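Local atomic coordinates of porin B (Pseudomonas putida, PDB entry 4GEY), a protein that probably forms a carbohydrate-selective channel in the bacterial outer membrane through which sugars such as glucose enter the periplasm. Residues 168-173 against 351-356; 201-206 against 239-244; 249-254 against 294-299; 312-317 against 330-335. The protein carries 2 engineered substitutions. All blocks are in the same frame, centred on the assembly; numbering follows the deposited sequence.

In the fold
Contact 1 is the buried one: residues 168-173, from a loop folded into the barrel, meet strand 347-357 by ring-on-backbone and apolar contacts, with no hydrogen bond between them. Contacts 2, 3 and 4 join neighbouring strands of the barrel wall through antiparallel backbone hydrogen bonds. Contact 2 lies at the surface, its centre about 21 Å from that of the chain, and is rich in aromatics. Contacts 3 and 4 are partly buried and carry more polar side chains on their inward face, with a salt bridge in 249-254 and an amide pair between 312-317 and 330-335. Strand follows strand from contact 2 to 4, and contact 4 borders contact 1, where Val352 bonds Val332 through the backbone.

Contact 1 (168-173 against 351-356)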
loop_
_atom_site.group_PDB
_atom_site.type_symbol
_atom_site.label_atom_id
_atom_site.label_comp_id
_atom_site.label_asym_id
_atom_site.label_seq_id
_atom_site.Cartn_x
_atom_site.Cartn_y
_atom_site.Cartn_z
ATOM N N LEU A 168 -2.154 -3.366 -6.659
ATOM C CA LEU A 168 -1.868 -3.187 -5.235
ATOM C C LEU A 168 -0.613 -3.899 -4.797
ATOM O O LEU A 168 0.135 -3.372 -3.988
ATOM C CB LEU A 168 -3.036 -3.678 -4.373
ATOM C CG LEU A 168 -3.566 -2.767 -3.263
ATOM C CD1 LEU A 168 -4.276 -3.598 -2.211
ATOM C CD2 LEU A 168 -2.489 -1.902 -2.647
ATOM N N ALA A 169 -0.383 -5.090 -5.336
ATOM C CA ALA A 169 0.766 -5.901 -4.956
ATOM C C ALA A 169 2.102 -5.187 -5.175
ATOM O O ALA A 169 3.127 -5.602 -4.614
ATOM C CB ALA A 169 0.753 -7.201 -5.729
ATOM N N PHE A 170 2.105 -4.143 -6.006
ATOM C CA PHE A 170 3.342 -3.428 -6.329
ATOM C C PHE A 170 3.285 -1.966 -5.918
ATOM O O PHE A 170 4.020 -1.127 -6.438
ATOM C CB PHE A 170 3.674 -3.532 -7.826
ATOM C CG PHE A 170 3.562 -4.910 -8.360
ATOM C CD1 PHE A 170 4.488 -5.876 -8.015
ATOM C CD2 PHE A 170 2.518 -5.255 -9.194
ATOM C CE1 PHE A 170 4.370 -7.174 -8.496
ATOM C CE2 PHE A 170 2.401 -6.538 -9.679
ATOM C CZ PHE A 170 3.322 -7.503 -9.321
ATOM N N CYS A 171 2.407 -1.666 -4.978
ATOM C CA CYS A 171 2.205 -0.285 -4.564
ATOM C C CYS A 171 2.027 -0.188 -3.049
ATOM O O CYS A 171 1.106 -0.778 -2.489
ATOM C CB CYS A 171 0.991 0.317 -5.280
ATOM S SG CYS A 171 0.228 1.685 -4.362
ATOM N N GLY A 172 2.926 0.537 -2.392
ATOM C CA GLY A 172 2.753 0.893 -0.993
ATOM C C GLY A 172 3.241 -0.173 -0.045
ATOM O O GLY A 172 3.955 -1.084 -0.451
ATOM N N SER A 173 2.858 -0.069 1.223
ATOM C CA SER A 173 3.327 -1.047 2.209
ATOM C C SER A 173 2.574 -2.363 2.084
ATOM O O SER A 173 1.360 -2.419 2.285
ATOM C CB SER A 173 3.219 -0.516 3.636
ATOM O OG SER A 173 3.401 -1.577 4.559
ATOM N N GLY A 351 6.431 -6.390 -12.759
ATOM C CA GLY A 351 6.433 -6.985 -11.439
ATOM C C GLY A 351 5.624 -8.263 -11.339
ATOM O O GLY A 351 4.586 -8.405 -11.978
ATOM N N VAL A 352 6.092 -9.196 -10.521
ATOM C CA VAL A 352 5.369 -10.441 -10.279
ATOM C C VAL A 352 5.242 -10.585 -8.783
ATOM O O VAL A 352 6.200 -10.329 -8.060
ATOM C CB VAL A 352 6.129 -11.692 -10.773
ATOM C CG1 VAL A 352 5.138 -12.793 -11.169
ATOM C CG2 VAL A 352 7.045 -11.356 -11.933
ATOM N N ALA A 353 4.061 -10.984 -8.322
ATOM C CA ALA A 353 3.824 -11.190 -6.903
ATOM C C ALA A 353 3.140 -12.510 -6.685
ATOM O O ALA A 353 2.345 -12.947 -7.501
ATOM C CB ALA A 353 2.978 -10.082 -6.332
ATOM N N ARG A 354 3.463 -13.141 -5.566
ATOM C CA ARG A 354 2.825 -14.376 -5.150
ATOM C C ARG A 354 2.233 -14.123 -3.777
ATOM O O ARG A 354 2.902 -13.591 -2.899
ATOM C CB ARG A 354 3.860 -15.494 -5.090
ATOM C CG ARG A 354 3.381 -16.762 -4.438
ATOM C CD ARG A 354 4.507 -17.759 -4.277
ATOM N NE ARG A 354 4.009 -18.928 -3.571
ATOM C CZ ARG A 354 4.165 -19.139 -2.269
ATOM N NH1 ARG A 354 4.838 -18.267 -1.541
ATOM N NH2 ARG A 354 3.666 -20.232 -1.698
ATOM N N ILE A 355 0.965 -14.473 -3.606
ATOM C CA ILE A 355 0.266 -14.284 -2.338
ATOM C C ILE A 355 -0.293 -15.612 -1.864
ATOM O O ILE A 355 -1.276 -16.119 -2.411
ATOM C CB ILE A 355 -0.894 -13.303 -2.497
ATOM C CG1 ILE A 355 -0.376 -11.976 -3.068
ATOM C CG2 ILE A 355 -1.596 -13.098 -1.172
ATOM C CD1 ILE A 355 -1.456 -11.087 -3.681
ATOM N N HIS A 356 0.329 -16.185 -0.847
ATOM C CA HIS A 356 -0.090 -17.501 -0.374
ATOM C C HIS A 356 -1.051 -17.444 0.820
ATOM O O HIS A 356 -0.852 -16.661 1.747
ATOM C CB HIS A 356 1.126 -18.357 -0.037
ATOM C CG HIS A 356 0.779 -19.712 0.484
ATOM N ND1 HIS A 356 0.826 -20.029 1.825
ATOM C CD2 HIS A 356 0.371 -20.834 -0.156
ATOM C CE1 HIS A 356 0.466 -21.289 1.987
ATOM N NE2 HIS A 356 0.183 -21.800 0.803
#
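The aromatic ring of Phe170 lies against the backbone of Gly351, whose CA sits over one ring face in a CH-pi contact, 4.0 Å from the centroid and 29° off the normal. The opposite face is covered by Ala169 CB of its own segment, so the ring is held between its neighbour and the strand. Phe170 CG is anti to the carbonyl carbon (chi1 -47°), which carries the ring from the loop over to the strand. Glycine suits position 351 because any CB would run into Phe170 CE1.

This is a loop lying inside a porin barrel and resting on its inner wall. Ala353 and Ile355 turn their side chains toward the loop, whereas Val352 points away, with bound decyl maltoside close to its side chain.

The apolar contacts centre on two small residues. Ala169 CB meets Ala353 CB at 3.7 Å, and Phe170 CE1 touches the same methyl at 3.9 Å; alanines let the loop come close to the wall. Ala353 N lies at the ring edge.

Among polar bonds, Cys171 N to Leu168 O, at 3.0 Å, closes the loop's own turn. From outside, Tyr329 OH and Gln331 NE2 donate to Ala169 O, and a disulfide ties Cys171 to Cys163.

Contact 2 (201-206 against 239-244); sequences PAFFVQ and AVWSPK. With C8E ((hydroxyethyloxy)tri(ethyloxy)octane), chain C.
Phe203 and Trp241 lie next to each other on the outer side of a porin barrel wall, in a position consistent with the aromatic girdle that such barrels place near the membrane interface. They form a non-hydrogen-bonded antiparallel pair, and their side chains cross at about a right angle. Trp241 CB meets the edge of the phenyl ring at CD1 of Phe203, 3.7 Å away, while the two ring systems stand obliquely with planes at 67°. Pro243 CG covers the centre of one indole face, and Ala239 CB lies 4.1 Å from Phe203 CZ. On the same outer face Val205 CG2 comes within 3.7 Å of O9, an ether oxygen of a detergent molecule; an apolar branched residue suits this outward, detergent-covered position.

On the inner face Phe204 and Val240 lie side by side. The ring reaches across because its CG occupies the crowded position between backbone N and carbonyl carbon (chi1 69°), and Val240 CB then sits over one ring face, 3.7 Å from the centroid. Lys196 adds a cation-pi contact to this ring. A serine in place of Phe204 would probably leave Val240 without its apolar cover and Lys196 without its aromatic partner.

The backbones are joined by Phe204 N to Val240 O at 3.0 Å, Val240 N to Phe204 O at 2.9 Å, and Ser242 N to Ala202 O at 2.8 Å. Such alternation of lipid-facing and lumen-facing side chains is typical of antiparallel outer-membrane beta-barrels.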
loop_
_atom_site.group_PDB
_atom_site.type_symbol
_atom_site.label_atom_id
_atom_site.label_comp_id
_atom_site.label_asym_id
_atom_site.label_seq_id
_atom_site.Cartn_x
_atom_site.Cartn_y
_atom_site.Cartn_z
ATOM N N PRO A 201 24.432 8.406 7.918
ATOM C CA PRO A 201 23.624 9.035 6.855
ATOM C C PRO A 201 22.925 8.029 5.920
ATOM O O PRO A 201 21.980 8.395 5.219
ATOM C CB PRO A 201 24.652 9.879 6.095
ATOM C CG PRO A 201 25.701 10.182 7.120
ATOM C CD PRO A 201 25.792 8.963 7.996
ATOM N N ALA A 202 23.369 6.776 5.947
ATOM C CA ALA A 202 22.853 5.723 5.086
ATOM C C ALA A 202 22.329 4.503 5.862
ATOM O O ALA A 202 22.119 3.431 5.278
ATOM C CB ALA A 202 23.927 5.292 4.109
ATOM N N PHE A 203 22.121 4.656 7.169
ATOM C CA PHE A 203 21.518 3.586 7.956
ATOM C C PHE A 203 20.713 4.130 9.118
ATOM O O PHE A 203 21.200 4.952 9.888
ATOM C CB PHE A 203 22.593 2.642 8.490
ATOM C CG PHE A 203 22.042 1.439 9.197
ATOM C CD1 PHE A 203 21.527 0.371 8.479
ATOM C CD2 PHE A 203 22.034 1.371 10.572
ATOM C CE1 PHE A 203 21.012 -0.745 9.119
ATOM C CE2 PHE A 203 21.519 0.253 11.214
ATOM C CZ PHE A 203 21.013 -0.806 10.478
ATOM N N PHE A 204 19.484 3.667 9.268
ATOM C CA PHE A 204 18.708 4.052 10.448
ATOM C C PHE A 204 17.861 2.934 11.048
ATOM O O PHE A 204 17.558 1.944 10.392
ATOM C CB PHE A 204 17.881 5.336 10.209
ATOM C CG PHE A 204 16.737 5.187 9.231
ATOM C CD1 PHE A 204 15.494 4.726 9.651
ATOM C CD2 PHE A 204 16.873 5.589 7.919
ATOM C CE1 PHE A 204 14.424 4.634 8.758
ATOM C CE2 PHE A 204 15.811 5.497 7.033
ATOM C CZ PHE A 204 14.592 5.014 7.456
ATOM N N VAL A 205 17.491 3.105 12.308
ATOM C CA VAL A 205 16.582 2.184 12.978
ATOM C C VAL A 205 15.393 2.984 13.474
ATOM O O VAL A 205 15.496 4.191 13.676
ATOM C CB VAL A 205 17.264 1.453 14.161
ATOM C CG1 VAL A 205 18.379 0.560 13.653
ATOM C CG2 VAL A 205 17.796 2.444 15.154
ATOM N N GLN A 206 14.258 2.324 13.655
ATOM C CA GLN A 206 13.055 3.024 14.098
ATOM C C GLN A 206 12.027 2.077 14.668
ATOM O O GLN A 206 11.955 0.903 14.285
ATOM C CB GLN A 206 12.432 3.824 12.957
ATOM C CG GLN A 206 11.967 3.013 11.771
ATOM C CD GLN A 206 11.274 3.903 10.748
ATOM O OE1 GLN A 206 11.082 5.098 10.990
ATOM N NE2 GLN A 206 10.893 3.331 9.603
ATOM N N ALA A 239 14.821 -1.647 10.445
ATOM C CA ALA A 239 16.157 -1.180 10.125
ATOM C C ALA A 239 16.162 -0.901 8.635
ATOM O O ALA A 239 15.663 -1.713 7.852
ATOM C CB ALA A 239 17.194 -2.233 10.488
ATOM N N VAL A 240 16.696 0.254 8.248
ATOM C CA VAL A 240 16.700 0.671 6.847
ATOM C C VAL A 240 18.105 1.073 6.408
ATOM O O VAL A 240 18.648 2.087 6.855
ATOM C CB VAL A 240 15.689 1.812 6.596
ATOM C CG1 VAL A 240 15.830 2.375 5.195
ATOM C CG2 VAL A 240 14.268 1.327 6.835
ATOM N N TRP A 241 18.695 0.256 5.537
ATOM C CA TRP A 241 20.042 0.491 5.021
ATOM C C TRP A 241 19.965 1.039 3.588
ATOM O O TRP A 241 19.336 0.425 2.717
ATOM C CB TRP A 241 20.816 -0.825 5.031
ATOM C CG TRP A 241 22.257 -0.738 4.605
ATOM C CD1 TRP A 241 23.106 0.308 4.790
ATOM C CD2 TRP A 241 23.012 -1.757 3.929
ATOM N NE1 TRP A 241 24.349 0.002 4.289
ATOM C CE2 TRP A 241 24.317 -1.256 3.748
ATOM C CE3 TRP A 241 22.711 -3.044 3.463
ATOM C CZ2 TRP A 241 25.322 -1.997 3.117
ATOM C CZ3 TRP A 241 23.710 -3.781 2.845
ATOM C CH2 TRP A 241 24.997 -3.253 2.674
ATOM N N SER A 242 20.598 2.189 3.350
ATOM C CA SER A 242 20.608 2.813 2.024
ATOM C C SER A 242 22.023 2.987 1.512
ATOM O O SER A 242 22.523 4.105 1.429
ATOM C CB SER A 242 19.939 4.180 2.064
ATOM O OG SER A 242 18.637 4.095 2.604
ATOM N N PRO A 243 22.678 1.876 1.156
ATOM C CA PRO A 243 24.063 1.975 0.693
ATOM C C PRO A 243 24.144 2.377 -0.780
ATOM O O PRO A 243 23.127 2.406 -1.483
ATOM C CB PRO A 243 24.557 0.546 0.836
ATOM C CG PRO A 243 23.331 -0.279 0.530
ATOM C CD PRO A 243 22.154 0.502 1.053
ATOM N N LYS A 244 25.353 2.687 -1.241
ATOM C CA LYS A 244 25.610 2.823 -2.669
ATOM C C LYS A 244 26.304 1.553 -3.134
ATOM O O LYS A 244 27.279 1.123 -2.532
ATOM C CB LYS A 244 26.486 4.034 -2.962
ATOM C CG LYS A 244 25.921 5.354 -2.450
ATOM C CD LYS A 244 25.115 6.090 -3.508
ATOM C CE LYS A 244 24.533 7.398 -2.952
ATOM N NZ LYS A 244 23.474 7.198 -1.899
HETATM C C1 C8E C . 14.178 -6.977 13.202
HETATM C C2 C8E C . 13.857 -5.514 13.438
HETATM C C3 C8E C . 15.163 -4.758 13.650
HETATM C C4 C8E C . 15.181 -4.036 14.991
HETATM C C5 C8E C . 15.538 -2.565 14.827
HETATM C C6 C8E C . 14.570 -1.703 15.635
HETATM C C7 C8E C . 15.280 -1.017 16.794
HETATM C C8 C8E C . 14.409 0.024 17.488
HETATM O O9 C8E C . 14.959 1.313 17.281
HETATM C C10 C8E C . 14.679 2.212 18.342
HETATM C C11 C8E C . 15.151 3.631 18.018
HETATM O O12 C8E C . 15.332 4.372 19.212
#

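Contact 3 (249-254 against 294-299). With C8E ((hydroxyethyloxy)tri(ethyloxy)octane), chain J.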
loop_
_atom_site.group_PDB
_atom_site.type_symbol
_atom_site.label_atom_id
_atom_site.label_comp_id
_atom_site.label_asym_id
_atom_site.label_seq_id
_atom_site.Cartn_x
_atom_site.Cartn_y
_atom_site.Cartn_z
ATOM N N PRO A 249 22.429 4.061 -5.986
ATOM C CA PRO A 249 21.601 4.013 -4.775
ATOM C C PRO A 249 20.755 2.747 -4.622
ATOM O O PRO A 249 20.109 2.294 -5.566
ATOM C CB PRO A 249 20.673 5.226 -4.941
ATOM C CG PRO A 249 20.614 5.463 -6.408
ATOM C CD PRO A 249 21.974 5.096 -6.929
ATOM N N GLY A 250 20.750 2.199 -3.413
ATOM C CA GLY A 250 19.820 1.148 -3.043
ATOM C C GLY A 250 19.176 1.448 -1.699
ATOM O O GLY A 250 19.567 2.386 -1.003
ATOM N N GLU A 251 18.191 0.644 -1.328
ATOM C CA GLU A 251 17.555 0.760 -0.023
ATOM C C GLU A 251 17.044 -0.602 0.457
ATOM O O GLU A 251 16.229 -1.242 -0.200
ATOM C CB GLU A 251 16.415 1.776 -0.083
ATOM C CG GLU A 251 15.744 2.034 1.247
ATOM C CD GLU A 251 14.427 2.767 1.088
ATOM O OE1 GLU A 251 14.448 3.958 0.703
ATOM O OE2 GLU A 251 13.371 2.145 1.333
ATOM N N TYR A 252 17.536 -1.048 1.601
ATOM C CA TYR A 252 17.147 -2.350 2.122
ATOM C C TYR A 252 16.492 -2.197 3.487
ATOM O O TYR A 252 17.045 -1.551 4.366
ATOM C CB TYR A 252 18.365 -3.288 2.182
ATOM C CG TYR A 252 19.023 -3.466 0.831
ATOM C CD1 TYR A 252 19.981 -2.566 0.387
ATOM C CD2 TYR A 252 18.665 -4.507 -0.014
ATOM C CE1 TYR A 252 20.573 -2.698 -0.835
ATOM C CE2 TYR A 252 19.261 -4.653 -1.253
ATOM C CZ TYR A 252 20.214 -3.738 -1.652
ATOM O OH TYR A 252 20.821 -3.841 -2.875
ATOM N N ARG A 253 15.309 -2.783 3.644
ATOM C CA ARG A 253 14.535 -2.684 4.876
ATOM C C ARG A 253 14.308 -4.042 5.482
ATOM O O ARG A 253 13.941 -4.978 4.770
ATOM C CB ARG A 253 13.146 -2.103 4.610
ATOM C CG ARG A 253 13.121 -0.721 3.993
ATOM C CD ARG A 253 11.746 -0.108 4.130
ATOM N NE ARG A 253 11.739 1.282 3.695
ATOM C CZ ARG A 253 11.498 2.324 4.483
ATOM N NH1 ARG A 253 11.225 2.151 5.768
ATOM N NH2 ARG A 253 11.523 3.546 3.966
ATOM N N LEU A 254 14.493 -4.143 6.794
ATOM C CA LEU A 254 14.124 -5.349 7.519
ATOM C C LEU A 254 13.303 -4.933 8.733
ATOM O O LEU A 254 13.721 -4.062 9.501
ATOM C CB LEU A 254 15.361 -6.152 7.931
ATOM C CG LEU A 254 15.163 -7.280 8.956
ATOM C CD1 LEU A 254 14.532 -8.523 8.352
ATOM C CD2 LEU A 254 16.471 -7.640 9.591
ATOM N N VAL A 294 12.111 -5.277 2.459
ATOM C CA VAL A 294 11.979 -4.520 1.227
ATOM C C VAL A 294 13.362 -4.249 0.703
ATOM O O VAL A 294 14.241 -3.816 1.448
ATOM C CB VAL A 294 11.287 -3.177 1.424
ATOM C CG1 VAL A 294 10.799 -2.655 0.064
ATOM C CG2 VAL A 294 10.131 -3.315 2.403
ATOM N N ALA A 295 13.556 -4.508 -0.580
ATOM C CA ALA A 295 14.828 -4.236 -1.194
ATOM C C ALA A 295 14.604 -3.553 -2.534
ATOM O O ALA A 295 13.747 -3.960 -3.311
ATOM C CB ALA A 295 15.609 -5.518 -1.357
ATOM N N GLN A 296 15.366 -2.494 -2.782
ATOM C CA GLN A 296 15.333 -1.792 -4.055
ATOM C C GLN A 296 16.756 -1.400 -4.387
ATOM O O GLN A 296 17.474 -0.886 -3.539
ATOM C CB GLN A 296 14.485 -0.533 -3.952
ATOM C CG GLN A 296 13.042 -0.749 -3.542
ATOM C CD GLN A 296 12.319 0.571 -3.357
ATOM O OE1 GLN A 296 12.161 1.055 -2.233
ATOM N NE2 GLN A 296 11.892 1.175 -4.466
ATOM N N GLN A 297 17.167 -1.627 -5.624
ATOM C CA GLN A 297 18.533 -1.347 -6.012
ATOM C C GLN A 297 18.633 -0.897 -7.458
ATOM O O GLN A 297 18.099 -1.538 -8.354
ATOM C CB GLN A 297 19.376 -2.596 -5.810
ATOM C CG GLN A 297 20.834 -2.403 -6.104
ATOM C CD GLN A 297 21.470 -1.439 -5.132
ATOM O OE1 GLN A 297 21.465 -1.670 -3.921
ATOM N NE2 GLN A 297 21.997 -0.336 -5.654
ATOM N N GLN A 298 19.320 0.213 -7.689
ATOM C CA GLN A 298 19.673 0.585 -9.047
ATOM C C GLN A 298 20.914 -0.211 -9.448
ATOM O O GLN A 298 21.918 -0.179 -8.759
ATOM C CB GLN A 298 19.932 2.091 -9.160
ATOM C CG GLN A 298 20.068 2.596 -10.599
ATOM C CD GLN A 298 20.227 4.120 -10.705
ATOM O OE1 GLN A 298 19.895 4.872 -9.777
ATOM N NE2 GLN A 298 20.736 4.578 -11.851
ATOM N N VAL A 299 20.842 -0.927 -10.562
ATOM C CA VAL A 299 21.967 -1.748 -10.981
ATOM C C VAL A 299 22.717 -1.252 -12.228
ATOM O O VAL A 299 23.875 -1.620 -12.428
ATOM C CB VAL A 299 21.593 -3.251 -11.093
ATOM C CG1 VAL A 299 21.187 -3.785 -9.729
ATOM C CG2 VAL A 299 20.482 -3.471 -12.092
HETATM C C13 C8E J . 25.112 -6.391 -8.118
HETATM C C14 C8E J . 23.927 -6.924 -7.309
HETATM O O15 C8E J . 23.158 -5.839 -6.833
HETATM C C16 C8E J . 22.311 -6.153 -5.749
HETATM C C17 C8E J . 21.037 -6.797 -6.267
HETATM O O18 C8E J . 20.034 -6.577 -5.302
HETATM C C19 C8E J . 18.803 -6.137 -5.839
HETATM C C20 C8E J . 17.710 -6.361 -4.796
HETATM O O21 C8E J . 16.427 -6.314 -5.380
#
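Val294 O is approached twice from the opposite strand: Arg253 N donates a hydrogen bond of 2.7 Å, and Tyr252 CA adds a CA-H...O contact. Glu251 N to Gln296 O, at 2.8 Å, and the return bond from Gln296 N to Glu251 O continue the pairing, with Gln298 N to Pro249 O beyond.

These strands are neighbours in the antiparallel porin barrel, so side chains alternate between lumen and lipid. Inward, the aliphatic part of Arg253 runs beside Val294, CB to CB 3.8 Å. Arg253 NE reaches Glu251 OE2 at 3.0 Å in a salt bridge, coming from above the carboxylate plane, while NH1 pairs with Glu238.

Outward, Tyr252 CD2 rests on Ala295 CB at 3.5 Å. The Tyr252 hydroxyl donates to Gln297 OE1, but the modelled bond is implausibly short and its length is doubtful at this resolution. The bend of Gln297 at chi2 (65°) brings its amide back over Gly250, where a side chain would collide with OE1. Gln297 NE2 also bonds Gln298 O at 3.1 Å. If position 297 were a valine, Tyr252 OH would probably lose its acceptor and its ring be less firmly fixed. Gln297 CB touches detergent C19 at 3.6 Å.

Contact 4 (312-317 against 330-335); sequences LFANFT and QQVGLV
Phe313 lays its ring flat over Gly333 of the partner strand, with Gly333 CA over the face, 3.7 Å from the centroid. The ring gets there because CG stands between the backbone N and carbonyl carbon (chi1 65°), turning it across the strands. Glycine suits the place beneath it, since a CB there would collide with Phe313 CZ; an aromatic covering a cross-strand glycine in this way is known as aromatic rescue of glycine. At the ring's edge are Gln331 OE1 and Val335 CG1, and the Gln331 amide is turned steeply, 77° from the ring plane.

Asn315 and Gln331 run side by side, yet their amide planes are nearly perpendicular, at 88°. Asn315 ND2 donates to Gln331 OE1 at 2.8 Å, the oxygen lying near the plane of the Asn315 amide. Gln331 also reaches the inner loop through its NE2, so one glutamine ties both to its partner and to the loop.

On the outer face Phe316 crosses Gln330 at about a right angle, its edge at CD2 meeting Gln330 CG 3.6 Å away, and Leu312 CD2 packs on Leu334 CB at 3.8 Å.

Paired bonds between Phe313 and Gly333, and between Asn315 and Gln331, knit this hairpin. It sits between strands 282-298 and 347-357, with Phe161 of a loop edge-to-face against Phe313 and helix 175-178 touching Thr317.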
loop_
_atom_site.group_PDB
_atom_site.type_symbol
_atom_site.label_atom_id
_atom_site.label_comp_id
_atom_site.label_asym_id
_atom_site.label_seq_id
_atom_site.Cartn_x
_atom_site.Cartn_y
_atom_site.Cartn_z
ATOM N N LEU A 312 16.118 -2.842 -9.812
ATOM C CA LEU A 312 15.439 -4.069 -9.403
ATOM C C LEU A 312 14.733 -3.832 -8.084
ATOM O O LEU A 312 15.133 -2.959 -7.316
ATOM C CB LEU A 312 16.428 -5.220 -9.237
ATOM C CG LEU A 312 17.274 -5.577 -10.455
ATOM C CD1 LEU A 312 18.008 -6.898 -10.240
ATOM C CD2 LEU A 312 16.408 -5.609 -11.709
ATOM N N PHE A 313 13.681 -4.595 -7.814
ATOM C CA PHE A 313 13.029 -4.506 -6.512
ATOM C C PHE A 313 12.449 -5.829 -6.074
ATOM O O PHE A 313 12.115 -6.676 -6.907
ATOM C CB PHE A 313 11.952 -3.401 -6.472
ATOM C CG PHE A 313 10.767 -3.645 -7.383
ATOM C CD1 PHE A 313 9.728 -4.479 -7.000
ATOM C CD2 PHE A 313 10.676 -3.006 -8.614
ATOM C CE1 PHE A 313 8.636 -4.691 -7.827
ATOM C CE2 PHE A 313 9.576 -3.212 -9.449
ATOM C CZ PHE A 313 8.555 -4.056 -9.048
ATOM N N ALA A 314 12.311 -5.982 -4.757
ATOM C CA ALA A 314 11.709 -7.174 -4.164
ATOM C C ALA A 314 11.082 -6.882 -2.814
ATOM O O ALA A 314 11.543 -6.025 -2.067
ATOM C CB ALA A 314 12.725 -8.288 -4.040
ATOM N N ASN A 315 10.009 -7.602 -2.520
ATOM C CA ASN A 315 9.323 -7.525 -1.241
ATOM C C ASN A 315 8.997 -8.943 -0.788
ATOM O O ASN A 315 8.603 -9.793 -1.590
ATOM C CB ASN A 315 8.024 -6.729 -1.370
ATOM C CG ASN A 315 8.239 -5.226 -1.334
ATOM O OD1 ASN A 315 8.175 -4.599 -0.273
ATOM N ND2 ASN A 315 8.460 -4.632 -2.501
ATOM N N PHE A 316 9.178 -9.196 0.496
ATOM C CA PHE A 316 8.826 -10.470 1.099
ATOM C C PHE A 316 8.097 -10.155 2.391
ATOM O O PHE A 316 8.364 -9.152 3.060
ATOM C CB PHE A 316 10.067 -11.325 1.393
ATOM C CG PHE A 316 10.929 -11.579 0.193
ATOM C CD1 PHE A 316 11.947 -10.695 -0.151
ATOM C CD2 PHE A 316 10.721 -12.693 -0.602
ATOM C CE1 PHE A 316 12.742 -10.923 -1.269
ATOM C CE2 PHE A 316 11.516 -12.933 -1.723
ATOM C CZ PHE A 316 12.522 -12.049 -2.057
ATOM N N THR A 317 7.180 -11.020 2.760
ATOM C CA THR A 317 6.333 -10.718 3.878
ATOM C C THR A 317 5.983 -12.057 4.509
ATOM O O THR A 317 5.894 -13.078 3.817
ATOM C CB THR A 317 5.121 -9.926 3.360
ATOM O OG1 THR A 317 4.980 -8.687 4.065
ATOM C CG2 THR A 317 3.886 -10.726 3.449
ATOM N N GLN A 330 5.473 -12.886 -1.612
ATOM C CA GLN A 330 6.724 -12.521 -2.255
ATOM C C GLN A 330 6.420 -11.650 -3.454
ATOM O O GLN A 330 5.343 -11.741 -4.054
ATOM C CB GLN A 330 7.512 -13.749 -2.706
ATOM C CG GLN A 330 7.891 -14.696 -1.584
ATOM C CD GLN A 330 6.725 -15.559 -1.145
ATOM O OE1 GLN A 330 5.959 -16.040 -1.972
ATOM N NE2 GLN A 330 6.568 -15.731 0.159
ATOM N N GLN A 331 7.380 -10.808 -3.810
ATOM C CA GLN A 331 7.219 -9.992 -4.983
ATOM C C GLN A 331 8.576 -9.624 -5.533
ATOM O O GLN A 331 9.486 -9.255 -4.795
ATOM C CB GLN A 331 6.399 -8.763 -4.630
ATOM C CG GLN A 331 6.354 -7.681 -5.672
ATOM C CD GLN A 331 6.833 -6.378 -5.099
ATOM O OE1 GLN A 331 8.008 -6.244 -4.777
ATOM N NE2 GLN A 331 5.923 -5.421 -4.927
ATOM N N VAL A 332 8.707 -9.748 -6.844
ATOM C CA VAL A 332 9.939 -9.421 -7.536
ATOM C C VAL A 332 9.571 -8.590 -8.763
ATOM O O VAL A 332 8.517 -8.808 -9.368
ATOM C CB VAL A 332 10.679 -10.720 -7.918
ATOM C CG1 VAL A 332 11.426 -10.571 -9.198
ATOM C CG2 VAL A 332 11.636 -11.102 -6.813
ATOM N N GLY A 333 10.399 -7.618 -9.119
ATOM C CA GLY A 333 10.123 -6.841 -10.316
ATOM C C GLY A 333 11.271 -5.949 -10.721
ATOM O O GLY A 333 12.342 -5.972 -10.100
ATOM N N LEU A 334 11.064 -5.156 -11.766
ATOM C CA LEU A 334 12.090 -4.203 -12.204
ATOM C C LEU A 334 11.458 -2.958 -12.778
ATOM O O LEU A 334 10.299 -2.980 -13.168
ATOM C CB LEU A 334 13.029 -4.833 -13.235
ATOM C CG LEU A 334 12.431 -5.452 -14.508
ATOM C CD1 LEU A 334 12.076 -4.407 -15.570
ATOM C CD2 LEU A 334 13.397 -6.474 -15.080
ATOM N N VAL A 335 12.203 -1.860 -12.815
ATOM C CA VAL A 335 11.779 -0.734 -13.645
ATOM C C VAL A 335 12.954 -0.091 -14.338
ATOM O O VAL A 335 14.020 0.067 -13.744
ATOM C CB VAL A 335 10.879 0.327 -12.922
ATOM C CG1 VAL A 335 10.783 0.087 -11.443
ATOM C CG2 VAL A 335 11.347 1.734 -13.229
#